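Local coordinates for arginyl-trna synthetase (Thermus thermophilus, PDB 1IQ0), which probably joins L-arginine to its cognate tRNA at the expense of ATP, releasing AMP and diphosphate, as a class I aminoacyl-tRNA synthetase, at residues A131-L136 and R141-L146; G172-K175 and G181-Y184; T499-A504 and Q550-V555. All blocks are in the same frame, centred on the assembly; numbering follows the deposited sequence.

Contact 1: residues A131-L136 and R141-L146; sequences AIARIL and REVLVL
V143 sets CG1 anti to its backbone N (chi1 179°) and CG2 beside that N, and this fork lets one valine meet two helix residues. CG2 lies 3.7 Å from CB of L136, while CG1 comes within 4.2 Å of CB of A133. V143 CG1 also lies 3.9 Å from the carbonyl O of A133. Farther along the strand V145 brings its CG2 to 3.6 Å from A133 CB; an alanine suits a helix position facing two branched side chains, since it lets the strand come close. Helix 120-138 and strand 141-149 run nearly antiparallel, at 156° over these short segments, as successive elements of the beta-alpha-beta unit begun by strand 104-108 in the class I catalytic domain. The tight return is tied by R141 N, which donates to L136 O at 3.0 Å. Beside this bond the L136 and R141 side chains run the same way, with L136 CD2 4.1 Å from R141 CG. The arginine uses only its aliphatic start here: its chain bends at chi2 and chi3, and NH1 forms a salt bridge with E348. I135 and L136 also touch A520 of helix 512-522.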
ATOM      1  N   ALA A 131      -3.502  -0.249   0.053  1.00 16.15           N
ATOM      2  CA  ALA A 131      -3.152   0.494  -1.151  1.00 16.31           C
ATOM      3  C   ALA A 131      -2.110  -0.237  -1.999  1.00 17.83           C
ATOM      4  O   ALA A 131      -2.290  -0.389  -3.207  1.00 19.16           O
ATOM      5  CB  ALA A 131      -2.647   1.896  -0.779  1.00 11.60           C
ATOM      6  N   ILE A 132      -1.026  -0.700  -1.386  1.00 17.67           N
ATOM      7  CA  ILE A 132      -0.014  -1.393  -2.170  1.00 17.36           C
ATOM      8  C   ILE A 132      -0.572  -2.702  -2.721  1.00 15.47           C
ATOM      9  O   ILE A 132      -0.180  -3.128  -3.799  1.00 16.25           O
ATOM     10  CB  ILE A 132       1.294  -1.654  -1.361  1.00 25.59           C
ATOM     11  CG1 ILE A 132       2.417  -2.057  -2.318  1.00 28.36           C
ATOM     12  CG2 ILE A 132       1.091  -2.764  -0.340  1.00 21.23           C
ATOM     13  CD1 ILE A 132       2.662  -1.066  -3.438  1.00 35.90           C
ATOM     14  N   ALA A 133      -1.495  -3.329  -1.993  1.00 21.24           N
ATOM     15  CA  ALA A 133      -2.107  -4.570  -2.464  1.00 19.11           C
ATOM     16  C   ALA A 133      -2.930  -4.287  -3.722  1.00 18.54           C
ATOM     17  O   ALA A 133      -2.853  -5.032  -4.699  1.00 20.64           O
ATOM     18  CB  ALA A 133      -3.017  -5.177  -1.381  1.00 11.27           C
ATOM     19  N   ARG A 134      -3.727  -3.219  -3.679  1.00 20.51           N
ATOM     20  CA  ARG A 134      -4.565  -2.828  -4.814  1.00 21.43           C
ATOM     21  C   ARG A 134      -3.709  -2.434  -6.024  1.00 20.33           C
ATOM     22  O   ARG A 134      -3.983  -2.839  -7.154  1.00 22.10           O
ATOM     23  CB  ARG A 134      -5.453  -1.636  -4.439  1.00 16.61           C
ATOM     24  CG  ARG A 134      -6.553  -1.935  -3.428  1.00 17.56           C
ATOM     25  CD  ARG A 134      -7.246  -0.651  -3.028  1.00 19.93           C
ATOM     26  NE  ARG A 134      -8.350  -0.874  -2.099  1.00 20.41           N
ATOM     27  CZ  ARG A 134      -9.585  -1.206  -2.459  1.00 17.71           C
ATOM     28  NH1 ARG A 134      -9.890  -1.358  -3.738  1.00 18.81           N
ATOM     29  NH2 ARG A 134     -10.518  -1.377  -1.532  1.00 23.66           N
ATOM     30  N   ILE A 135      -2.679  -1.636  -5.772  1.00 22.04           N
ATOM     31  CA  ILE A 135      -1.782  -1.171  -6.820  1.00 21.77           C
ATOM     32  C   ILE A 135      -1.083  -2.339  -7.513  1.00 24.08           C
ATOM     33  O   ILE A 135      -1.036  -2.391  -8.744  1.00 24.80           O
ATOM     34  CB  ILE A 135      -0.745  -0.182  -6.229  1.00 19.23           C
ATOM     35  CG1 ILE A 135      -1.462   1.119  -5.835  1.00 16.15           C
ATOM     36  CG2 ILE A 135       0.389   0.068  -7.220  1.00 22.25           C
ATOM     37  CD1 ILE A 135      -0.578   2.124  -5.095  1.00 15.21           C
ATOM     38  N   LEU A 136      -0.554  -3.281  -6.731  1.00 18.81           N
ATOM     39  CA  LEU A 136       0.121  -4.451  -7.302  1.00 19.59           C
ATOM     40  C   LEU A 136      -0.803  -5.290  -8.178  1.00 19.41           C
ATOM     41  O   LEU A 136      -0.398  -5.758  -9.234  1.00 22.43           O
ATOM     42  CB  LEU A 136       0.700  -5.334  -6.194  1.00 15.75           C
ATOM     43  CG  LEU A 136       1.983  -4.782  -5.579  1.00 17.41           C
ATOM     44  CD1 LEU A 136       2.241  -5.447  -4.238  1.00 21.42           C
ATOM     45  CD2 LEU A 136       3.153  -5.004  -6.558  1.00 15.53           C
ATOM     46  N   ARG A 141       0.050  -8.189 -10.920  1.00 25.68           N
ATOM     47  CA  ARG A 141       0.444  -9.249  -9.997  1.00 26.13           C
ATOM     48  C   ARG A 141      -0.729  -9.991  -9.375  1.00 26.59           C
ATOM     49  O   ARG A 141      -1.806  -9.421  -9.169  1.00 26.76           O
ATOM     50  CB  ARG A 141       1.325  -8.681  -8.876  1.00 19.39           C
ATOM     51  CG  ARG A 141       2.551  -7.911  -9.367  1.00 20.12           C
ATOM     52  CD  ARG A 141       3.347  -8.707 -10.395  1.00 25.37           C
ATOM     53  NE  ARG A 141       3.916  -9.941  -9.857  1.00 29.77           N
ATOM     54  CZ  ARG A 141       4.985  -9.993  -9.069  1.00 30.28           C
ATOM     55  NH1 ARG A 141       5.608  -8.877  -8.716  1.00 37.25           N
ATOM     56  NH2 ARG A 141       5.443 -11.166  -8.646  1.00 28.60           N
ATOM     57  N   GLU A 142      -0.511 -11.276  -9.094  1.00 26.03           N
ATOM     58  CA  GLU A 142      -1.518 -12.114  -8.451  1.00 25.23           C
ATOM     59  C   GLU A 142      -1.286 -11.837  -6.969  1.00 26.22           C
ATOM     60  O   GLU A 142      -0.274 -12.250  -6.398  1.00 26.53           O
ATOM     61  CB  GLU A 142      -1.280 -13.592  -8.766  1.00 24.42           C
ATOM     62  CG  GLU A 142      -2.318 -14.509  -8.140  1.00 30.97           C
ATOM     63  CD  GLU A 142      -2.080 -15.971  -8.445  1.00 35.14           C
ATOM     64  OE1 GLU A 142      -2.905 -16.801  -8.013  1.00 36.18           O
ATOM     65  OE2 GLU A 142      -1.076 -16.294  -9.113  1.00 38.58           O
ATOM     66  N   VAL A 143      -2.230 -11.131  -6.357  1.00 23.95           N
ATOM     67  CA  VAL A 143      -2.105 -10.708  -4.967  1.00 21.03           C
ATOM     68  C   VAL A 143      -3.066 -11.331  -3.966  1.00 23.01           C
ATOM     69  O   VAL A 143      -4.242 -11.538  -4.256  1.00 23.03           O
ATOM     70  CB  VAL A 143      -2.258  -9.161  -4.881  1.00 25.57           C
ATOM     71  CG1 VAL A 143      -2.166  -8.684  -3.437  1.00 24.70           C
ATOM     72  CG2 VAL A 143      -1.193  -8.497  -5.741  1.00 24.39           C
ATOM     73  N   LEU A 144      -2.544 -11.618  -2.778  1.00 20.55           N
ATOM     74  CA  LEU A 144      -3.343 -12.170  -1.692  1.00 19.03           C
ATOM     75  C   LEU A 144      -2.994 -11.386  -0.436  1.00 19.07           C
ATOM     76  O   LEU A 144      -1.819 -11.134  -0.157  1.00 21.76           O
ATOM     77  CB  LEU A 144      -3.038 -13.655  -1.481  1.00 19.53           C
ATOM     78  CG  LEU A 144      -3.549 -14.625  -2.547  1.00 22.92           C
ATOM     79  CD1 LEU A 144      -3.144 -16.047  -2.151  1.00 27.56           C
ATOM     80  CD2 LEU A 144      -5.072 -14.521  -2.684  1.00 19.61           C
ATOM     81  N   VAL A 145      -4.017 -10.983   0.307  1.00 16.46           N
ATOM     82  CA  VAL A 145      -3.828 -10.216   1.532  1.00 16.81           C
ATOM     83  C   VAL A 145      -4.081 -11.099   2.756  1.00 17.58           C
ATOM     84  O   VAL A 145      -5.144 -11.706   2.901  1.00 17.25           O
ATOM     85  CB  VAL A 145      -4.777  -8.991   1.552  1.00 21.30           C
ATOM     86  CG1 VAL A 145      -4.747  -8.310   2.919  1.00 18.01           C
ATOM     87  CG2 VAL A 145      -4.355  -8.003   0.471  1.00 20.54           C
ATOM     88  N   LEU A 146      -3.091 -11.165   3.633  1.00 18.31           N
ATOM     89  CA  LEU A 146      -3.198 -11.980   4.833  1.00 16.75           C
ATOM     90  C   LEU A 146      -3.220 -11.114   6.083  1.00 17.58           C
ATOM     91  O   LEU A 146      -2.486 -10.132   6.173  1.00 17.05           O
ATOM     92  CB  LEU A 146      -2.014 -12.952   4.901  1.00 13.70           C
ATOM     93  CG  LEU A 146      -1.879 -13.907   6.096  1.00 16.16           C
ATOM     94  CD1 LEU A 146      -0.956 -15.048   5.710  1.00 16.27           C
ATOM     95  CD2 LEU A 146      -1.331 -13.167   7.324  1.00 19.46           C
TER

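Contact 2: residues G172-K175 and G181-Y184; sequences GKEK and GRAY
E174 and R182 meet through a two-pronged salt bridge in which each carboxylate oxygen has its own nitrogen. R182 NE donates to E174 OE2 at 2.9 Å, and R182 NH2 donates to E174 OE1 at 3.2 Å; both bonds are nearly straight, the second at 171°. Both oxygens accept through their syn lone pairs, and both lie close to the guanidinium plane. Carboxylate and guanidinium are nearly coplanar, 9° apart, and R182 grips the carboxylate side-on, with NE and NH2, one nitrogen to each oxygen. E174 extends its chain with CG anti to the backbone N (chi1 169°), reaching out from the loop, whereas R182 is bent at chi2 and chi3, which turns the NE edge of its head to the acid. The pair spans the start of helix 176-189 in the class I catalytic domain: E174 comes just before K175, the N-cap residue, and R182 lies on the helix beyond its first turn. Long, flexible, oppositely charged residues suit this surface position, where backbones as far apart as 10.8 Å between the CA atoms of E174 and R182 must be joined. The loop's own polar groups are also met: D171 OD2 accepts from the backbone N of both K173 and E174, and W170 NE1 donates to E174 O. K175 NZ, in turn, has D177 and D406 as salt-bridge partners and further bonds to A222 O and T226 OG1.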
ATOM      1  N   GLY A 172     -24.548  -5.188  25.288  1.00 49.70           N
ATOM      2  CA  GLY A 172     -25.211  -5.520  24.039  1.00 48.32           C
ATOM      3  C   GLY A 172     -25.306  -4.402  23.016  1.00 47.03           C
ATOM      4  O   GLY A 172     -25.800  -4.623  21.911  1.00 45.69           O
ATOM      5  N   LYS A 173     -24.833  -3.210  23.367  1.00 35.41           N
ATOM      6  CA  LYS A 173     -24.887  -2.071  22.453  1.00 38.90           C
ATOM      7  C   LYS A 173     -23.517  -1.468  22.122  1.00 37.04           C
ATOM      8  O   LYS A 173     -23.248  -1.108  20.977  1.00 36.78           O
ATOM      9  CB  LYS A 173     -25.808  -0.986  23.025  1.00 53.50           C
ATOM     10  CG  LYS A 173     -27.274  -1.405  23.093  1.00 59.51           C
ATOM     11  CD  LYS A 173     -28.175  -0.267  23.561  1.00 65.79           C
ATOM     12  CE  LYS A 173     -27.954   0.068  25.032  1.00 69.93           C
ATOM     13  NZ  LYS A 173     -28.330  -1.068  25.922  1.00 72.27           N
ATOM     14  N   GLU A 174     -22.659  -1.346  23.127  1.00 32.03           N
ATOM     15  CA  GLU A 174     -21.320  -0.798  22.930  1.00 30.36           C
ATOM     16  C   GLU A 174     -20.519  -1.678  21.954  1.00 29.56           C
ATOM     17  O   GLU A 174     -20.591  -2.905  22.022  1.00 34.88           O
ATOM     18  CB  GLU A 174     -20.613  -0.719  24.288  1.00 42.02           C
ATOM     19  CG  GLU A 174     -19.128  -0.423  24.243  1.00 38.65           C
ATOM     20  CD  GLU A 174     -18.540  -0.250  25.635  1.00 39.80           C
ATOM     21  OE1 GLU A 174     -18.956  -0.982  26.553  1.00 40.56           O
ATOM     22  OE2 GLU A 174     -17.653   0.609  25.814  1.00 36.35           O
ATOM     23  N   LYS A 175     -19.779  -1.056  21.036  1.00 31.15           N
ATOM     24  CA  LYS A 175     -18.976  -1.820  20.077  1.00 29.93           C
ATOM     25  C   LYS A 175     -18.106  -2.739  20.935  1.00 25.62           C
ATOM     26  O   LYS A 175     -17.349  -2.277  21.788  1.00 23.20           O
ATOM     27  CB  LYS A 175     -18.123  -0.878  19.229  1.00 26.55           C
ATOM     28  CG  LYS A 175     -17.447  -1.561  18.049  1.00 26.23           C
ATOM     29  CD  LYS A 175     -17.133  -0.567  16.937  1.00 26.02           C
ATOM     30  CE  LYS A 175     -16.284  -1.204  15.839  1.00 24.82           C
ATOM     31  NZ  LYS A 175     -14.863  -1.411  16.278  1.00 20.16           N
ATOM     32  N   GLY A 181     -11.579  -3.060  25.368  1.00 20.88           N
ATOM     33  CA  GLY A 181     -10.520  -2.095  25.611  1.00 17.93           C
ATOM     34  C   GLY A 181     -10.664  -1.397  26.955  1.00 21.89           C
ATOM     35  O   GLY A 181      -9.672  -1.090  27.620  1.00 21.91           O
ATOM     36  N   ARG A 182     -11.901  -1.133  27.357  1.00 22.45           N
ATOM     37  CA  ARG A 182     -12.150  -0.475  28.635  1.00 24.90           C
ATOM     38  C   ARG A 182     -11.633  -1.382  29.766  1.00 24.05           C
ATOM     39  O   ARG A 182     -10.956  -0.923  30.691  1.00 21.60           O
ATOM     40  CB  ARG A 182     -13.652  -0.192  28.786  1.00 32.90           C
ATOM     41  CG  ARG A 182     -13.969   1.268  29.093  1.00 37.34           C
ATOM     42  CD  ARG A 182     -15.238   1.783  28.393  1.00 34.77           C
ATOM     43  NE  ARG A 182     -16.358   0.846  28.442  1.00 32.34           N
ATOM     44  CZ  ARG A 182     -16.842   0.297  29.553  1.00 32.85           C
ATOM     45  NH1 ARG A 182     -16.305   0.581  30.736  1.00 32.66           N
ATOM     46  NH2 ARG A 182     -17.870  -0.540  29.478  1.00 29.54           N
ATOM     47  N   ALA A 183     -11.935  -2.671  29.668  1.00 20.60           N
ATOM     48  CA  ALA A 183     -11.484  -3.639  30.658  1.00 20.79           C
ATOM     49  C   ALA A 183      -9.956  -3.665  30.667  1.00 22.82           C
ATOM     50  O   ALA A 183      -9.332  -3.652  31.726  1.00 24.95           O
ATOM     51  CB  ALA A 183     -12.033  -5.023  30.327  1.00 25.39           C
ATOM     52  N   TYR A 184      -9.350  -3.689  29.483  1.00 25.66           N
ATOM     53  CA  TYR A 184      -7.897  -3.709  29.401  1.00 22.73           C
ATOM     54  C   TYR A 184      -7.340  -2.475  30.101  1.00 24.75           C
ATOM     55  O   TYR A 184      -6.388  -2.568  30.873  1.00 25.78           O
ATOM     56  CB  TYR A 184      -7.438  -3.716  27.939  1.00 14.81           C
ATOM     57  CG  TYR A 184      -5.932  -3.702  27.758  1.00 17.24           C
ATOM     58  CD1 TYR A 184      -5.198  -4.886  27.769  1.00 17.31           C
ATOM     59  CD2 TYR A 184      -5.241  -2.501  27.575  1.00 17.24           C
ATOM     60  CE1 TYR A 184      -3.814  -4.879  27.595  1.00 17.33           C
ATOM     61  CE2 TYR A 184      -3.852  -2.485  27.403  1.00 16.90           C
ATOM     62  CZ  TYR A 184      -3.151  -3.682  27.414  1.00 20.52           C
ATOM     63  OH  TYR A 184      -1.787  -3.685  27.250  1.00 18.36           O
TER

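Contact 3: residues T499-A504 and Q550-V555; sequences TPYERA and QPATPV
The phenol end of Y501 lies against A552, whose methyl CB approaches the ring obliquely, 3.9 Å from Y501 CE1 and 3.8 Å from its OH. The small alanine leaves room for the broad ring, and the hydroxyl, beyond the apolar touch, bonds to E547. One residue on, E502 and T553 slide past each other in opposite directions; their nearest atoms, E502 OE1 and T553 OG1, are 3.6 Å apart, near without bonding. E502 is turned back by its bend at chi2 (64°), which carries OE2 to the helix start. There T499 is the N-cap of helix 500-509 in the DALR anticodon-binding domain: T499 N donates to E502 OE2 at 2.9 Å through the anti lone pair, and T499 OG1 makes a short bond to the same oxygen. T499 and E502 form a capping box, and T499 OG1 also accepts from Y501 N at 3.2 Å. E502 OE1 is taken by R566 in a salt bridge and by Y542 OH. An alanine in place of E502 would probably leave T499 N without its acceptor and R566 without this anionic partner. A buried carboxylate with so many donors is likely to stay ionised and so probably balances R566 while it caps the helix beside segment 550-555.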
ATOM      1  N   THR A 499      -5.540  22.846 -28.594  1.00 20.62           N
ATOM      2  CA  THR A 499      -4.741  24.024 -28.255  1.00 23.13           C
ATOM      3  C   THR A 499      -3.672  23.566 -27.251  1.00 26.05           C
ATOM      4  O   THR A 499      -3.697  22.426 -26.798  1.00 26.26           O
ATOM      5  CB  THR A 499      -5.606  25.135 -27.583  1.00 24.64           C
ATOM      6  OG1 THR A 499      -5.977  24.724 -26.257  1.00 22.89           O
ATOM      7  CG2 THR A 499      -6.887  25.396 -28.399  1.00 22.61           C
ATOM      8  N   PRO A 500      -2.715  24.443 -26.905  1.00 24.41           N
ATOM      9  CA  PRO A 500      -1.675  24.072 -25.942  1.00 26.22           C
ATOM     10  C   PRO A 500      -2.268  23.603 -24.604  1.00 27.20           C
ATOM     11  O   PRO A 500      -1.606  22.889 -23.847  1.00 26.63           O
ATOM     12  CB  PRO A 500      -0.863  25.358 -25.800  1.00 23.54           C
ATOM     13  CG  PRO A 500      -0.941  25.944 -27.185  1.00 22.97           C
ATOM     14  CD  PRO A 500      -2.416  25.751 -27.520  1.00 24.79           C
ATOM     15  N   TYR A 501      -3.509  24.004 -24.314  1.00 23.21           N
ATOM     16  CA  TYR A 501      -4.168  23.594 -23.069  1.00 19.25           C
ATOM     17  C   TYR A 501      -4.505  22.109 -23.113  1.00 17.38           C
ATOM     18  O   TYR A 501      -4.329  21.400 -22.122  1.00 19.27           O
ATOM     19  CB  TYR A 501      -5.468  24.370 -22.836  1.00 17.99           C
ATOM     20  CG  TYR A 501      -5.288  25.821 -22.447  1.00 18.55           C
ATOM     21  CD1 TYR A 501      -5.474  26.840 -23.379  1.00 22.45           C
ATOM     22  CD2 TYR A 501      -4.955  26.176 -21.138  1.00 14.58           C
ATOM     23  CE1 TYR A 501      -5.335  28.185 -23.018  1.00 21.30           C
ATOM     24  CE2 TYR A 501      -4.816  27.515 -20.766  1.00 18.89           C
ATOM     25  CZ  TYR A 501      -5.011  28.513 -21.714  1.00 22.94           C
ATOM     26  OH  TYR A 501      -4.888  29.833 -21.347  1.00 26.00           O
ATOM     27  N   GLU A 502      -5.019  21.643 -24.251  1.00 15.83           N
ATOM     28  CA  GLU A 502      -5.356  20.232 -24.399  1.00 16.34           C
ATOM     29  C   GLU A 502      -4.074  19.399 -24.357  1.00 18.70           C
ATOM     30  O   GLU A 502      -4.021  18.360 -23.702  1.00 18.62           O
ATOM     31  CB  GLU A 502      -6.070  19.968 -25.732  1.00 19.74           C
ATOM     32  CG  GLU A 502      -7.551  20.310 -25.751  1.00 21.14           C
ATOM     33  CD  GLU A 502      -7.806  21.785 -25.551  1.00 26.24           C
ATOM     34  OE1 GLU A 502      -8.487  22.129 -24.563  1.00 22.80           O
ATOM     35  OE2 GLU A 502      -7.323  22.600 -26.380  1.00 28.21           O
ATOM     36  N   ARG A 503      -3.047  19.870 -25.057  1.00 23.03           N
ATOM     37  CA  ARG A 503      -1.775  19.161 -25.122  1.00 22.26           C
ATOM     38  C   ARG A 503      -1.132  18.995 -23.752  1.00 20.44           C
ATOM     39  O   ARG A 503      -0.750  17.894 -23.369  1.00 23.21           O
ATOM     40  CB  ARG A 503      -0.809  19.893 -26.059  1.00 34.37           C
ATOM     41  CG  ARG A 503       0.521  19.172 -26.248  1.00 42.16           C
ATOM     42  CD  ARG A 503       1.502  19.982 -27.084  1.00 42.93           C
ATOM     43  NE  ARG A 503       2.861  19.454 -26.979  1.00 49.09           N
ATOM     44  CZ  ARG A 503       3.274  18.324 -27.541  1.00 43.34           C
ATOM     45  NH1 ARG A 503       2.433  17.597 -28.262  1.00 46.47           N
ATOM     46  NH2 ARG A 503       4.523  17.915 -27.375  1.00 38.34           N
ATOM     47  N   ALA A 504      -1.015  20.097 -23.016  1.00 17.46           N
ATOM     48  CA  ALA A 504      -0.415  20.073 -21.686  1.00 16.76           C
ATOM     49  C   ALA A 504      -1.151  19.113 -20.751  1.00 23.18           C
ATOM     50  O   ALA A 504      -0.523  18.358 -20.016  1.00 21.82           O
ATOM     51  CB  ALA A 504      -0.404  21.486 -21.089  1.00 18.14           C
ATOM     52  N   GLN A 550     -12.653  35.887 -20.910  1.00 27.28           N
ATOM     53  CA  GLN A 550     -13.537  34.738 -21.079  1.00 29.19           C
ATOM     54  C   GLN A 550     -12.829  33.415 -20.796  1.00 29.54           C
ATOM     55  O   GLN A 550     -11.599  33.345 -20.763  1.00 24.81           O
ATOM     56  CB  GLN A 550     -14.113  34.721 -22.495  1.00 41.59           C
ATOM     57  CG  GLN A 550     -13.081  34.497 -23.575  1.00 50.59           C
ATOM     58  CD  GLN A 550     -13.655  34.625 -24.975  1.00 53.34           C
ATOM     59  OE1 GLN A 550     -12.944  34.458 -25.966  1.00 55.74           O
ATOM     60  NE2 GLN A 550     -14.946  34.928 -25.062  1.00 52.07           N
ATOM     61  N   PRO A 551     -13.606  32.344 -20.577  1.00 22.68           N
ATOM     62  CA  PRO A 551     -12.985  31.042 -20.304  1.00 20.74           C
ATOM     63  C   PRO A 551     -12.116  30.691 -21.499  1.00 20.83           C
ATOM     64  O   PRO A 551     -12.534  30.893 -22.633  1.00 19.58           O
ATOM     65  CB  PRO A 551     -14.183  30.104 -20.182  1.00 17.77           C
ATOM     66  CG  PRO A 551     -15.299  31.020 -19.696  1.00 17.59           C
ATOM     67  CD  PRO A 551     -15.078  32.250 -20.547  1.00 20.73           C
ATOM     68  N   ALA A 552     -10.915  30.176 -21.265  1.00 25.89           N
ATOM     69  CA  ALA A 552     -10.048  29.832 -22.389  1.00 24.79           C
ATOM     70  C   ALA A 552     -10.176  28.363 -22.764  1.00 25.29           C
ATOM     71  O   ALA A 552      -9.707  27.940 -23.820  1.00 23.86           O
ATOM     72  CB  ALA A 552      -8.583  30.167 -22.060  1.00 11.82           C
ATOM     73  N   THR A 553     -10.843  27.583 -21.921  1.00 22.27           N
ATOM     74  CA  THR A 553     -10.964  26.161 -22.213  1.00 20.81           C
ATOM     75  C   THR A 553     -12.388  25.603 -22.084  1.00 23.22           C
ATOM     76  O   THR A 553     -12.572  24.443 -21.702  1.00 18.45           O
ATOM     77  CB  THR A 553     -10.001  25.385 -21.292  1.00 27.38           C
ATOM     78  OG1 THR A 553      -9.807  24.060 -21.795  1.00 40.15           O
ATOM     79  CG2 THR A 553     -10.557  25.322 -19.895  1.00 13.62           C
ATOM     80  N   PRO A 554     -13.409  26.404 -22.446  1.00 27.74           N
ATOM     81  CA  PRO A 554     -14.790  25.920 -22.333  1.00 24.26           C
ATOM     82  C   PRO A 554     -15.070  24.663 -23.154  1.00 23.14           C
ATOM     83  O   PRO A 554     -14.532  24.489 -24.247  1.00 21.69           O
ATOM     84  CB  PRO A 554     -15.616  27.125 -22.791  1.00 19.69           C
ATOM     85  CG  PRO A 554     -14.738  27.732 -23.878  1.00 19.54           C
ATOM     86  CD  PRO A 554     -13.347  27.661 -23.225  1.00 17.69           C
ATOM     87  N   VAL A 555     -15.916  23.791 -22.612  1.00 18.31           N
ATOM     88  CA  VAL A 555     -16.275  22.540 -23.271  1.00 20.95           C
ATOM     89  C   VAL A 555     -17.622  22.622 -23.995  1.00 27.30           C
ATOM     90  O   VAL A 555     -17.699  22.449 -25.209  1.00 32.48           O
ATOM     91  CB  VAL A 555     -16.369  21.370 -22.248  1.00 21.78           C
ATOM     92  CG1 VAL A 555     -16.643  20.056 -22.976  1.00 16.20           C
ATOM     93  CG2 VAL A 555     -15.099  21.271 -21.444  1.00 20.49           C
TER

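The three contacts follow one another along the chain without interleaving. Contacts 1 and 2 both belong to the catalytic domain, their centres 33 Å apart: the first lies near the middle of the molecule, where strand 141-149 runs inside the large mixed sheet, the second at the surface, 30 Å from the chain centre. Contact 3 belongs to the anticodon-binding domain, 38 Å from contact 1 and 57 Å from contact 2, centre to centre. Although none touches another, helices 512-522 and 525-544, which lie in sequence between the halves of contact 3, pack against helix 120-138 of contact 1. The helical domain is thus seated directly on the catalytic one within a single monomer.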